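N2152 (Neocallimastix frontalis, PDB 5U22) probably hydrolyses arabinose-containing glycosides, as a family 39 glycoside hydrolase with polyspecific activity on rare arabinosyl substrates. Local coordinates at residues Arg98-Tyr112 with Asn138-Thr151. Residues are numbered along the deposited sequence; the frame is centred on the assembly and turned at random.
Sequences RVTIELADILPGWPY and NFYGNEIWNEPDVT
From Val-99 beside Phe-139 to Glu-102 beside Glu-143, two neighbouring parallel strands of the TIM barrel pair through their backbones, and the loops beyond them close over each other at the active-site end. Main-chain bonds tie the strands, the shortest from Glu-143 N to Ile-101 O at 2.8 Å. The methyl CD1 of Ile-101 lies 3.6 Å from Phe-139 CD1, while Thr-100 CG2 abuts Glu-143 OE1. Where the strands end, a water takes the N-H of Ala-104 and donates to Glu-143 O.

The loops meet through Tyr-112. The edge of its ring points at the face of the Trp-145 six-membered ring, an edge-to-face pair with centroids 5.1 Å apart and planes at 64°, and Ala-104 CB packs on the same indole face. Tyr-112 OH donates to Asp-105 OD1 and accepts from Asn-146 ND2 at 2.9 Å in the amide plane, the N-H pointing almost straight (162°). Asn-146 reaches it because CG stands opposite its own N (chi1 -180°). With a phenylalanine here, Asn-146 would probably lose one acceptor that helps hold its amide, and Asp-105 OD1 a donor. Farther out, Thr-151 CG2 sits over the six-membered ring of Trp-110, 3.4 Å from its centroid, a CH-pi contact, and Glu-147 OE1 comes 3.4 Å from Trp-110 CZ2 at the ring edge, while Glu-147 OE2 is hydrogen-bonded to His-213 ND1.

Asn-146, Glu-147 and Pro-148 match the Asn-Glu-Pro motif of clan GH-A, whose glutamate is the acid/base in relatives, so Glu-147 probably has that role; a buffer molecule bonded to Asn-146 ND2 and Glu-147 OE1 marks the pocket. Glu-143 is engaged by Arg-68, Ser-184 and Asn-245. The crossover helix 117-134 covers Ile-101 and Phe-139, and strands 66-70 and 180-185 flank the pair in the barrel sheet.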
loop_
_atom_site.group_PDB
_atom_site.type_symbol
_atom_site.label_atom_id
_atom_site.label_comp_id
_atom_site.label_asym_id
_atom_site.label_seq_id
_atom_site.Cartn_x
_atom_site.Cartn_y
_atom_site.Cartn_z
ATOM N N ARG A 98 -11.760 -0.195 2.876
ATOM C CA ARG A 98 -12.129 -1.581 2.596
ATOM C C ARG A 98 -11.072 -2.514 3.160
ATOM O O ARG A 98 -10.011 -2.083 3.611
ATOM C CB ARG A 98 -12.281 -1.868 1.090
ATOM C CG ARG A 98 -13.604 -1.422 0.508
ATOM C CD ARG A 98 -13.456 -0.102 -0.178
ATOM N NE ARG A 98 -12.621 -0.187 -1.369
ATOM C CZ ARG A 98 -11.558 0.582 -1.592
ATOM N NH1 ARG A 98 -11.190 1.499 -0.692
ATOM N NH2 ARG A 98 -10.872 0.447 -2.721
ATOM N N VAL A 99 -11.355 -3.811 3.131
ATOM C CA VAL A 99 -10.405 -4.782 3.664
ATOM C C VAL A 99 -10.400 -6.033 2.791
ATOM O O VAL A 99 -11.459 -6.545 2.405
ATOM C CB VAL A 99 -10.696 -5.120 5.140
ATOM C CG1 VAL A 99 -12.131 -5.646 5.333
ATOM C CG2 VAL A 99 -9.665 -6.102 5.657
ATOM N N THR A 100 -9.201 -6.507 2.471
ATOM C CA THR A 100 -9.002 -7.704 1.662
ATOM C C THR A 100 -9.216 -8.948 2.520
ATOM O O THR A 100 -8.694 -9.035 3.636
ATOM C CB THR A 100 -7.580 -7.709 1.096
ATOM O OG1 THR A 100 -7.372 -6.543 0.285
ATOM C CG2 THR A 100 -7.307 -8.970 0.277
ATOM N N ILE A 101 -9.960 -9.920 1.990
ATOM C CA ILE A 101 -10.157 -11.212 2.649
ATOM C C ILE A 101 -9.068 -12.184 2.205
ATOM O O ILE A 101 -9.095 -12.680 1.076
ATOM C CB ILE A 101 -11.537 -11.790 2.330
ATOM C CG1 ILE A 101 -12.627 -10.845 2.827
ATOM C CG2 ILE A 101 -11.673 -13.180 2.952
ATOM C CD1 ILE A 101 -13.997 -11.103 2.227
ATOM N N GLU A 102 -8.155 -12.527 3.110
ATOM C CA GLU A 102 -7.077 -13.482 2.802
ATOM C C GLU A 102 -7.551 -14.887 3.172
ATOM O O GLU A 102 -7.434 -15.327 4.316
ATOM C CB GLU A 102 -5.801 -13.110 3.548
ATOM C CG GLU A 102 -4.565 -13.937 3.126
ATOM C CD GLU A 102 -3.406 -13.819 4.118
ATOM O OE1 GLU A 102 -3.643 -13.374 5.260
ATOM O OE2 GLU A 102 -2.264 -14.177 3.756
ATOM N N LEU A 103 -8.096 -15.606 2.191
ATOM C CA LEU A 103 -8.676 -16.917 2.479
ATOM C C LEU A 103 -7.628 -17.924 2.939
ATOM O O LEU A 103 -7.960 -18.842 3.696
ATOM C CB LEU A 103 -9.403 -17.453 1.239
ATOM C CG LEU A 103 -10.646 -16.687 0.784
ATOM C CD1 LEU A 103 -11.090 -17.136 -0.612
ATOM C CD2 LEU A 103 -11.768 -16.903 1.779
ATOM N N ALA A 104 -6.372 -17.784 2.487
ATOM C CA ALA A 104 -5.347 -18.770 2.831
ATOM C C ALA A 104 -5.217 -18.943 4.336
ATOM O O ALA A 104 -4.933 -20.046 4.816
ATOM C CB ALA A 104 -3.993 -18.366 2.239
ATOM N N ASP A 105 -5.434 -17.878 5.102
ATOM C CA ASP A 105 -5.161 -17.971 6.533
ATOM C C ASP A 105 -6.255 -18.710 7.300
ATOM O O ASP A 105 -6.169 -18.824 8.528
ATOM C CB ASP A 105 -4.916 -16.578 7.108
ATOM C CG ASP A 105 -3.493 -16.112 6.868
ATOM O OD1 ASP A 105 -2.840 -16.687 5.971
ATOM O OD2 ASP A 105 -3.005 -15.216 7.593
ATOM N N ILE A 106 -7.271 -19.226 6.607
ATOM C CA ILE A 106 -8.091 -20.294 7.176
ATOM C C ILE A 106 -7.208 -21.419 7.691
ATOM O O ILE A 106 -7.537 -22.080 8.689
ATOM C CB ILE A 106 -9.093 -20.816 6.122
ATOM C CG1 ILE A 106 -10.217 -19.807 5.886
ATOM C CG2 ILE A 106 -9.663 -22.196 6.529
ATOM C CD1 ILE A 106 -11.150 -20.219 4.782
ATOM N N LEU A 107 -6.088 -21.649 7.043
ATOM C CA LEU A 107 -5.223 -22.809 7.258
ATOM C C LEU A 107 -4.051 -22.480 8.173
ATOM O O LEU A 107 -3.484 -21.384 8.088
ATOM C CB LEU A 107 -4.673 -23.319 5.926
ATOM C CG LEU A 107 -5.739 -23.712 4.906
ATOM C CD1 LEU A 107 -5.054 -24.154 3.614
ATOM C CD2 LEU A 107 -6.652 -24.809 5.464
ATOM N N PRO A 108 -3.660 -23.437 9.014
ATOM C CA PRO A 108 -2.511 -23.243 9.899
ATOM C C PRO A 108 -1.207 -23.654 9.229
ATOM O O PRO A 108 -1.185 -24.390 8.245
ATOM C CB PRO A 108 -2.833 -24.195 11.058
ATOM C CG PRO A 108 -3.424 -25.390 10.324
ATOM C CD PRO A 108 -4.237 -24.788 9.169
ATOM N N GLY A 109 -0.108 -23.166 9.798
ATOM C CA GLY A 109 1.227 -23.570 9.376
ATOM C C GLY A 109 1.787 -22.687 8.277
ATOM O O GLY A 109 1.063 -22.064 7.503
ATOM N N TRP A 110 3.116 -22.616 8.227
ATOM C CA TRP A 110 3.810 -21.970 7.114
ATOM C C TRP A 110 4.974 -22.849 6.660
ATOM O O TRP A 110 5.935 -23.045 7.413
ATOM C CB TRP A 110 4.318 -20.575 7.489
ATOM C CG TRP A 110 4.899 -19.838 6.307
ATOM C CD1 TRP A 110 6.198 -19.848 5.896
ATOM C CD2 TRP A 110 4.194 -18.993 5.385
ATOM N NE1 TRP A 110 6.351 -19.061 4.777
ATOM C CE2 TRP A 110 5.136 -18.526 4.440
ATOM C CE3 TRP A 110 2.861 -18.582 5.268
ATOM C CZ2 TRP A 110 4.789 -17.663 3.388
ATOM C CZ3 TRP A 110 2.513 -17.733 4.212
ATOM C CH2 TRP A 110 3.478 -17.282 3.289
ATOM N N PRO A 111 4.892 -23.398 5.434
ATOM C CA PRO A 111 3.790 -23.245 4.470
ATOM C C PRO A 111 2.463 -23.810 4.956
ATOM O O PRO A 111 2.474 -24.738 5.765
ATOM C CB PRO A 111 4.287 -24.020 3.254
ATOM C CG PRO A 111 5.792 -23.970 3.377
ATOM C CD PRO A 111 6.022 -24.135 4.844
ATOM N N TYR A 112 1.361 -23.227 4.476
ATOM C CA TYR A 112 0.019 -23.651 4.870
ATOM C C TYR A 112 -0.130 -25.162 4.803
ATOM O O TYR A 112 0.278 -25.804 3.832
ATOM C CB TYR A 112 -1.037 -23.009 3.970
ATOM C CG TYR A 112 -1.040 -21.503 4.013
ATOM C CD1 TYR A 112 -1.573 -20.826 5.102
ATOM C CD2 TYR A 112 -0.493 -20.752 2.973
ATOM C CE1 TYR A 112 -1.570 -19.440 5.151
ATOM C CE2 TYR A 112 -0.488 -19.368 3.014
ATOM C CZ TYR A 112 -1.023 -18.722 4.111
ATOM O OH TYR A 112 -1.018 -17.347 4.176
ATOM N N ASN A 138 -18.047 -3.688 2.685
ATOM C CA ASN A 138 -16.777 -2.981 2.561
ATOM C C ASN A 138 -15.588 -3.928 2.450
ATOM O O ASN A 138 -14.467 -3.568 2.834
ATOM C CB ASN A 138 -16.587 -1.993 3.716
ATOM C CG ASN A 138 -16.649 -2.644 5.086
ATOM O OD1 ASN A 138 -17.148 -3.756 5.242
ATOM N ND2 ASN A 138 -16.142 -1.939 6.097
ATOM N N PHE A 139 -15.799 -5.131 1.928
ATOM C CA PHE A 139 -14.676 -5.978 1.576
ATOM C C PHE A 139 -14.157 -5.595 0.198
ATOM O O PHE A 139 -14.916 -5.187 -0.687
ATOM C CB PHE A 139 -15.073 -7.453 1.597
ATOM C CG PHE A 139 -15.701 -7.883 2.884
ATOM C CD1 PHE A 139 -14.924 -8.132 4.003
ATOM C CD2 PHE A 139 -17.081 -8.036 2.975
ATOM C CE1 PHE A 139 -15.509 -8.545 5.195
ATOM C CE2 PHE A 139 -17.672 -8.426 4.160
ATOM C CZ PHE A 139 -16.882 -8.686 5.275
ATOM N N TYR A 140 -12.842 -5.706 0.041
ATOM C CA TYR A 140 -12.165 -5.408 -1.212
ATOM C C TYR A 140 -12.278 -6.559 -2.199
ATOM O O TYR A 140 -12.348 -6.333 -3.416
ATOM C CB TYR A 140 -10.700 -5.123 -0.906
ATOM C CG TYR A 140 -9.840 -4.565 -2.017
ATOM C CD1 TYR A 140 -10.164 -3.375 -2.660
ATOM C CD2 TYR A 140 -8.657 -5.204 -2.377
ATOM C CE1 TYR A 140 -9.326 -2.850 -3.649
ATOM C CE2 TYR A 140 -7.827 -4.688 -3.351
ATOM C CZ TYR A 140 -8.166 -3.523 -3.988
ATOM O OH TYR A 140 -7.313 -3.022 -4.948
ATOM N N GLY A 141 -12.274 -7.781 -1.693
ATOM C CA GLY A 141 -12.401 -8.953 -2.536
ATOM C C GLY A 141 -12.012 -10.187 -1.757
ATOM O O GLY A 141 -11.534 -10.110 -0.620
ATOM N N ASN A 142 -12.257 -11.336 -2.382
ATOM C CA ASN A 142 -11.818 -12.634 -1.876
ATOM C C ASN A 142 -10.470 -12.986 -2.494
ATOM O O ASN A 142 -10.375 -13.193 -3.708
ATOM C CB ASN A 142 -12.824 -13.738 -2.219
ATOM C CG ASN A 142 -14.163 -13.564 -1.530
ATOM O OD1 ASN A 142 -15.225 -13.720 -2.148
ATOM N ND2 ASN A 142 -14.124 -13.251 -0.255
ATOM N N GLU A 143 -9.441 -13.092 -1.663
ATOM C CA GLU A 143 -8.098 -13.428 -2.115
ATOM C C GLU A 143 -7.883 -14.923 -1.913
ATOM O O GLU A 143 -7.962 -15.416 -0.785
ATOM C CB GLU A 143 -7.065 -12.602 -1.349
ATOM C CG GLU A 143 -5.637 -12.776 -1.829
ATOM C CD GLU A 143 -4.641 -12.009 -0.974
ATOM O OE1 GLU A 143 -5.025 -11.520 0.118
ATOM O OE2 GLU A 143 -3.472 -11.899 -1.398
ATOM N N ILE A 144 -7.622 -15.642 -3.007
ATOM C CA ILE A 144 -7.703 -17.101 -2.986
ATOM C C ILE A 144 -6.553 -17.717 -2.192
ATOM O O ILE A 144 -6.750 -18.699 -1.461
ATOM C CB ILE A 144 -7.774 -17.643 -4.432
ATOM C CG1 ILE A 144 -9.174 -17.407 -5.002
ATOM C CG2 ILE A 144 -7.399 -19.144 -4.494
ATOM C CD1 ILE A 144 -9.375 -17.912 -6.436
ATOM N N TRP A 145 -5.349 -17.159 -2.303
ATOM C CA TRP A 145 -4.180 -17.779 -1.689
ATOM C C TRP A 145 -3.204 -16.691 -1.259
ATOM O O TRP A 145 -3.519 -15.498 -1.293
ATOM C CB TRP A 145 -3.538 -18.779 -2.657
ATOM C CG TRP A 145 -2.665 -19.803 -1.972
ATOM C CD1 TRP A 145 -1.302 -19.927 -2.071
ATOM C CD2 TRP A 145 -3.098 -20.832 -1.080
ATOM N NE1 TRP A 145 -0.862 -20.978 -1.296
ATOM C CE2 TRP A 145 -1.948 -21.559 -0.688
ATOM C CE3 TRP A 145 -4.346 -21.224 -0.584
ATOM C CZ2 TRP A 145 -2.012 -22.642 0.189
ATOM C CZ3 TRP A 145 -4.411 -22.316 0.283
ATOM C CH2 TRP A 145 -3.246 -23.012 0.658
ATOM N N ASN A 146 -2.005 -17.108 -0.849
ATOM C CA ASN A 146 -0.975 -16.177 -0.389
ATOM C C ASN A 146 0.371 -16.805 -0.692
ATOM O O ASN A 146 0.670 -17.889 -0.179
ATOM C CB ASN A 146 -1.102 -15.893 1.113
ATOM C CG ASN A 146 -0.044 -14.915 1.630
ATOM O OD1 ASN A 146 0.303 -13.942 0.964
ATOM N ND2 ASN A 146 0.456 -15.171 2.838
ATOM N N GLU A 147 1.163 -16.132 -1.522
ATOM C CA GLU A 147 2.521 -16.554 -1.852
ATOM C C GLU A 147 2.593 -18.029 -2.268
ATOM O O GLU A 147 3.313 -18.819 -1.643
ATOM C CB GLU A 147 3.467 -16.263 -0.697
ATOM C CG GLU A 147 3.426 -14.775 -0.323
ATOM C CD GLU A 147 4.609 -14.303 0.498
ATOM O OE1 GLU A 147 5.240 -15.130 1.203
ATOM O OE2 GLU A 147 4.905 -13.083 0.435
ATOM N N PRO A 148 1.888 -18.412 -3.327
ATOM C CA PRO A 148 1.986 -19.801 -3.790
ATOM C C PRO A 148 3.395 -20.177 -4.193
ATOM O O PRO A 148 3.762 -21.360 -4.103
ATOM C CB PRO A 148 1.023 -19.832 -4.981
ATOM C CG PRO A 148 1.032 -18.395 -5.493
ATOM C CD PRO A 148 1.084 -17.576 -4.238
ATOM N N ASP A 149 4.203 -19.194 -4.621
ATOM C CA ASP A 149 5.593 -19.439 -4.979
ATOM C C ASP A 149 6.446 -19.780 -3.766
ATOM O O ASP A 149 7.597 -20.198 -3.935
ATOM C CB ASP A 149 6.189 -18.239 -5.755
ATOM C CG ASP A 149 5.807 -16.870 -5.177
ATOM O OD1 ASP A 149 4.983 -16.788 -4.247
ATOM O OD2 ASP A 149 6.343 -15.857 -5.694
ATOM N N VAL A 150 5.895 -19.636 -2.564
ATOM C CA VAL A 150 6.547 -20.043 -1.333
ATOM C C VAL A 150 5.828 -21.219 -0.681
ATOM O O VAL A 150 6.473 -22.115 -0.132
ATOM C CB VAL A 150 6.647 -18.851 -0.354
ATOM C CG1 VAL A 150 7.196 -19.292 1.002
ATOM C CG2 VAL A 150 7.518 -17.766 -0.932
ATOM N N THR A 151 4.491 -21.257 -0.763
ATOM C CA THR A 151 3.709 -22.138 0.099
ATOM C C THR A 151 2.963 -23.258 -0.607
ATOM O O THR A 151 2.523 -24.187 0.073
ATOM C CB THR A 151 2.680 -21.335 0.905
ATOM O OG1 THR A 151 1.779 -20.654 0.012
ATOM C CG2 THR A 151 3.384 -20.348 1.793
HETATM O O HOH W 1 -5.529 -15.669 0.667
HETATM O O HOH W 2 0.405 -25.648 0.952
#